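Local coordinates for protein Xaa-Pro dipeptidase (PDB 1WY2) that probably splits dipeptides with a nonpolar residue followed by a C-terminal proline, as a dimeric metallopeptidase with two metal ions per subunit, at residues A[239-242]-A[243-247]; A[188-191]-A[192-195]. All blocks are in the same frame, centred on the assembly; numbering follows the deposited sequence.

How the contacts relate
Both contacts are local and lie in the metallopeptidase M24 part of the chain, in series: contact 2 comes first and is complete before contact 1 begins. Leaving strand 184-187, the chain makes the 3-10 turn of contact 2 at the start of the connection to strand 208-217. It then runs through strands 208-217 and 220-229 into helix 235-254, where residues 239-247 form contact 1. Neither encloses or crosses the other; their centres are about 16 Å apart and their nearest atoms about 7 Å. Strand 325-336 links them, since Gly326 bonds to the turn while Val327 and Ile329 pack against the helix.

Contact 1. Residues A[239-242]-A[243-247]; sequences EIYE and IVLEA
Tyr241 O receives the shortest polar bond here, from Leu245 N at 2.9 Å. The same i to i+4 pattern of an alpha helix joins Ile243 N to Glu239 O, Val244 N to Ile240 O and Glu246 N to Glu242 O. One turn apart, Tyr241 and Leu245 run alongside one another in the same direction. The phenol end of the tyrosine makes the touch: its OH is 3.7 Å from Leu245 CD2, which approaches the ring obliquely. In both residues CG lies on the far side from the backbone N, for Tyr241 with chi1 at 156°, some way short of fully anti, and that shared direction brings the phenol beside the leucine methyl. Glu239 and Ile243 also run alongside each other, more loosely, with Glu239 CG 4.2 Å from Ile243 CD1. Ile243 CG1 sits 3.2 Å from Glu239 O. Two of the carboxylates have partners outside the segment: Glu239 OE2 bonds to Tyr277 OH and Glu246 OE1 to Tyr275 OH. This is one turn-to-turn step of helix 235-254, on whose buried flank Ile240 packs on strand 325-336, Ile243 on 312-321 and Val244 on both, while Ile243 and Ala247 also meet helix 261-274.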
loop_
_atom_site.group_PDB
_atom_site.type_symbol
_atom_site.label_atom_id
_atom_site.label_comp_id
_atom_site.label_asym_id
_atom_site.label_seq_id
_atom_site.Cartn_x
_atom_site.Cartn_y
_atom_site.Cartn_z
ATOM N N GLU A 239 -19.455 16.863 -25.834
ATOM C CA GLU A 239 -19.114 18.206 -25.381
ATOM C C GLU A 239 -18.055 18.213 -24.284
ATOM O O GLU A 239 -17.002 18.836 -24.432
ATOM C CB GLU A 239 -20.361 18.930 -24.873
ATOM C CG GLU A 239 -20.088 20.347 -24.392
ATOM C CD GLU A 239 -21.351 21.073 -23.981
ATOM O OE1 GLU A 239 -22.278 21.157 -24.814
ATOM O OE2 GLU A 239 -21.415 21.560 -22.832
ATOM N N ILE A 240 -18.327 17.528 -23.178
ATOM C CA ILE A 240 -17.359 17.506 -22.086
ATOM C C ILE A 240 -16.052 16.850 -22.518
ATOM O O ILE A 240 -14.976 17.274 -22.108
ATOM C CB ILE A 240 -17.927 16.800 -20.833
ATOM C CG1 ILE A 240 -18.378 15.381 -21.174
ATOM C CG2 ILE A 240 -19.094 17.609 -20.278
ATOM C CD1 ILE A 240 -18.828 14.582 -19.961
ATOM N N TYR A 241 -16.143 15.823 -23.357
ATOM C CA TYR A 241 -14.948 15.143 -23.849
ATOM C C TYR A 241 -14.047 16.109 -24.627
ATOM O O TYR A 241 -12.837 16.166 -24.398
ATOM C CB TYR A 241 -15.348 13.971 -24.750
ATOM C CG TYR A 241 -14.288 13.567 -25.752
ATOM C CD1 TYR A 241 -13.128 12.910 -25.353
ATOM C CD2 TYR A 241 -14.446 13.862 -27.107
ATOM C CE1 TYR A 241 -12.146 12.555 -26.278
ATOM C CE2 TYR A 241 -13.475 13.513 -28.040
ATOM C CZ TYR A 241 -12.329 12.860 -27.620
ATOM O OH TYR A 241 -11.376 12.516 -28.549
ATOM N N GLU A 242 -14.639 16.869 -25.545
ATOM C CA GLU A 242 -13.871 17.813 -26.355
ATOM C C GLU A 242 -13.200 18.874 -25.492
ATOM O O GLU A 242 -12.093 19.323 -25.794
ATOM C CB GLU A 242 -14.778 18.481 -27.399
ATOM C CG GLU A 242 -15.429 17.492 -28.360
ATOM C CD GLU A 242 -16.306 18.163 -29.407
ATOM O OE1 GLU A 242 -17.066 19.091 -29.052
ATOM O OE2 GLU A 242 -16.243 17.749 -30.583
ATOM N N ILE A 243 -13.877 19.275 -24.420
ATOM C CA ILE A 243 -13.337 20.281 -23.507
ATOM C C ILE A 243 -12.129 19.738 -22.736
ATOM O O ILE A 243 -11.104 20.409 -22.617
ATOM C CB ILE A 243 -14.422 20.752 -22.516
ATOM C CG1 ILE A 243 -15.538 21.469 -23.286
ATOM C CG2 ILE A 243 -13.812 21.674 -21.460
ATOM C CD1 ILE A 243 -16.733 21.851 -22.432
ATOM N N VAL A 244 -12.249 18.526 -22.208
ATOM C CA VAL A 244 -11.139 17.930 -21.470
ATOM C C VAL A 244 -9.954 17.699 -22.412
ATOM O O VAL A 244 -8.807 17.945 -22.049
ATOM C CB VAL A 244 -11.551 16.592 -20.816
ATOM C CG1 VAL A 244 -10.333 15.915 -20.191
ATOM C CG2 VAL A 244 -12.606 16.848 -19.742
ATOM N N LEU A 245 -10.238 17.238 -23.628
ATOM C CA LEU A 245 -9.188 16.992 -24.614
ATOM C C LEU A 245 -8.447 18.286 -24.939
ATOM O O LEU A 245 -7.219 18.309 -25.032
ATOM C CB LEU A 245 -9.791 16.418 -25.900
ATOM C CG LEU A 245 -8.806 16.123 -27.036
ATOM C CD1 LEU A 245 -7.842 15.018 -26.609
ATOM C CD2 LEU A 245 -9.573 15.708 -28.280
ATOM N N GLU A 246 -9.200 19.365 -25.116
ATOM C CA GLU A 246 -8.605 20.658 -25.435
ATOM C C GLU A 246 -7.707 21.136 -24.296
ATOM O O GLU A 246 -6.587 21.597 -24.524
ATOM C CB GLU A 246 -9.702 21.691 -25.679
ATOM C CG GLU A 246 -9.182 23.061 -26.084
ATOM C CD GLU A 246 -10.267 24.119 -26.057
ATOM O OE1 GLU A 246 -11.456 23.757 -26.204
ATOM O OE2 GLU A 246 -9.934 25.313 -25.900
ATOM N N ALA A 247 -8.210 21.025 -23.072
ATOM C CA ALA A 247 -7.462 21.447 -21.893
ATOM C C ALA A 247 -6.202 20.608 -21.694
ATOM O O ALA A 247 -5.142 21.142 -21.375
ATOM C CB ALA A 247 -8.351 21.355 -20.653
#

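Contact 2. Residues A[188-191]-A[192-195]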
loop_
_atom_site.group_PDB
_atom_site.type_symbol
_atom_site.label_atom_id
_atom_site.label_comp_id
_atom_site.label_asym_id
_atom_site.label_seq_id
_atom_site.Cartn_x
_atom_site.Cartn_y
_atom_site.Cartn_z
ATOM N N GLY A 188 -20.414 4.492 -17.158
ATOM C CA GLY A 188 -21.689 5.138 -16.900
ATOM C C GLY A 188 -21.602 6.146 -15.773
ATOM O O GLY A 188 -20.672 6.953 -15.723
ATOM N N TYR A 189 -22.561 6.098 -14.853
ATOM C CA TYR A 189 -22.563 7.035 -13.740
ATOM C C TYR A 189 -21.273 6.953 -12.923
ATOM O O TYR A 189 -20.905 7.913 -12.252
ATOM C CB TYR A 189 -23.770 6.793 -12.821
ATOM C CG TYR A 189 -23.696 5.519 -12.012
ATOM C CD1 TYR A 189 -24.041 4.290 -12.571
ATOM C CD2 TYR A 189 -23.254 5.540 -10.691
ATOM C CE1 TYR A 189 -23.947 3.113 -11.831
ATOM C CE2 TYR A 189 -23.154 4.371 -9.943
ATOM C CZ TYR A 189 -23.501 3.162 -10.519
ATOM O OH TYR A 189 -23.394 2.002 -9.783
ATOM N N ARG A 190 -20.582 5.817 -12.982
ATOM C CA ARG A 190 -19.344 5.667 -12.222
ATOM C C ARG A 190 -18.203 6.499 -12.794
ATOM O O ARG A 190 -17.244 6.801 -12.088
ATOM C CB ARG A 190 -18.913 4.196 -12.139
ATOM C CG ARG A 190 -19.913 3.297 -11.422
ATOM C CD ARG A 190 -19.278 1.994 -10.937
ATOM N NE ARG A 190 -18.421 2.200 -9.768
ATOM C CZ ARG A 190 -17.091 2.175 -9.787
ATOM N NH1 ARG A 190 -16.438 1.948 -10.920
ATOM N NH2 ARG A 190 -16.413 2.385 -8.666
ATOM N N SER A 191 -18.298 6.870 -14.068
ATOM C CA SER A 191 -17.241 7.676 -14.672
ATOM C C SER A 191 -17.187 9.068 -14.034
ATOM O O SER A 191 -16.229 9.821 -14.240
ATOM C CB SER A 191 -17.429 7.770 -16.196
ATOM O OG SER A 191 -18.665 8.359 -16.561
ATOM N N ALA A 192 -18.211 9.390 -13.244
ATOM C CA ALA A 192 -18.293 10.677 -12.551
ATOM C C ALA A 192 -17.519 10.639 -11.235
ATOM O O ALA A 192 -17.401 11.649 -10.543
ATOM C CB ALA A 192 -19.760 11.044 -12.285
ATOM N N LEU A 193 -17.004 9.462 -10.889
ATOM C CA LEU A 193 -16.222 9.280 -9.669
ATOM C C LEU A 193 -14.756 9.276 -10.094
ATOM O O LEU A 193 -14.289 8.316 -10.698
ATOM C CB LEU A 193 -16.571 7.938 -9.017
ATOM C CG LEU A 193 -18.055 7.706 -8.723
ATOM C CD1 LEU A 193 -18.270 6.281 -8.237
ATOM C CD2 LEU A 193 -18.528 8.717 -7.689
ATOM N N PRO A 194 -14.010 10.347 -9.783
ATOM C CA PRO A 194 -12.598 10.396 -10.176
ATOM C C PRO A 194 -11.820 9.125 -9.836
ATOM O O PRO A 194 -11.053 8.628 -10.659
ATOM C CB PRO A 194 -12.078 11.625 -9.434
ATOM C CG PRO A 194 -13.291 12.525 -9.411
ATOM C CD PRO A 194 -14.384 11.555 -9.024
ATOM N N HIS A 195 -12.023 8.598 -8.634
ATOM C CA HIS A 195 -11.332 7.379 -8.216
ATOM C C HIS A 195 -12.253 6.160 -8.178
ATOM O O HIS A 195 -12.199 5.360 -7.245
ATOM C CB HIS A 195 -10.687 7.587 -6.842
ATOM C CG HIS A 195 -9.485 8.479 -6.873
ATOM N ND1 HIS A 195 -8.906 8.988 -5.731
ATOM C CD2 HIS A 195 -8.746 8.943 -7.909
ATOM C CE1 HIS A 195 -7.861 9.728 -6.061
ATOM N NE2 HIS A 195 -7.743 9.716 -7.377
HETATM O O HOH W 1 -13.508 9.054 -13.311
#
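Arg190 and Leu193 approach each other along a short 3-10 turn, with Leu193 CD1 4.3 Å from Arg190 NH2 and oblique to the guanidinium. The leucine lies closer to the arginine backbone: CB is 3.3 Å from Arg190 O, and CG, anti to its own carbonyl carbon (chi1 -55°), also leans over that oxygen. On the preceding side, Arg190 CG rests over one face of the Tyr189 ring, 3.6 Å above its plane and offset toward the rim. The same arginine thus touches the phenol through CG and the leucine through its guanidinium end, while its NH1 forms a salt bridge with Glu160 and bonds to Gly196 O. Three successive i to i+3 bonds form the turn: Ser191 N to Gly188 O, Ala192 N to Tyr189 O and Leu193 N to Arg190 O. In the peptidase domain this turn follows strand 184-187, and at its far end Leu193 packs on Met63 of the second subunit, and His195 ND1 bonds to Glu60 OE2 of that subunit. A water donates to both Ser191 O and Leu193 O. Gly188 O is gripped twice by Ser191, through N at 2.9 Å and through OG at 2.6 Å, the hydroxyl approaching in the carbonyl plane.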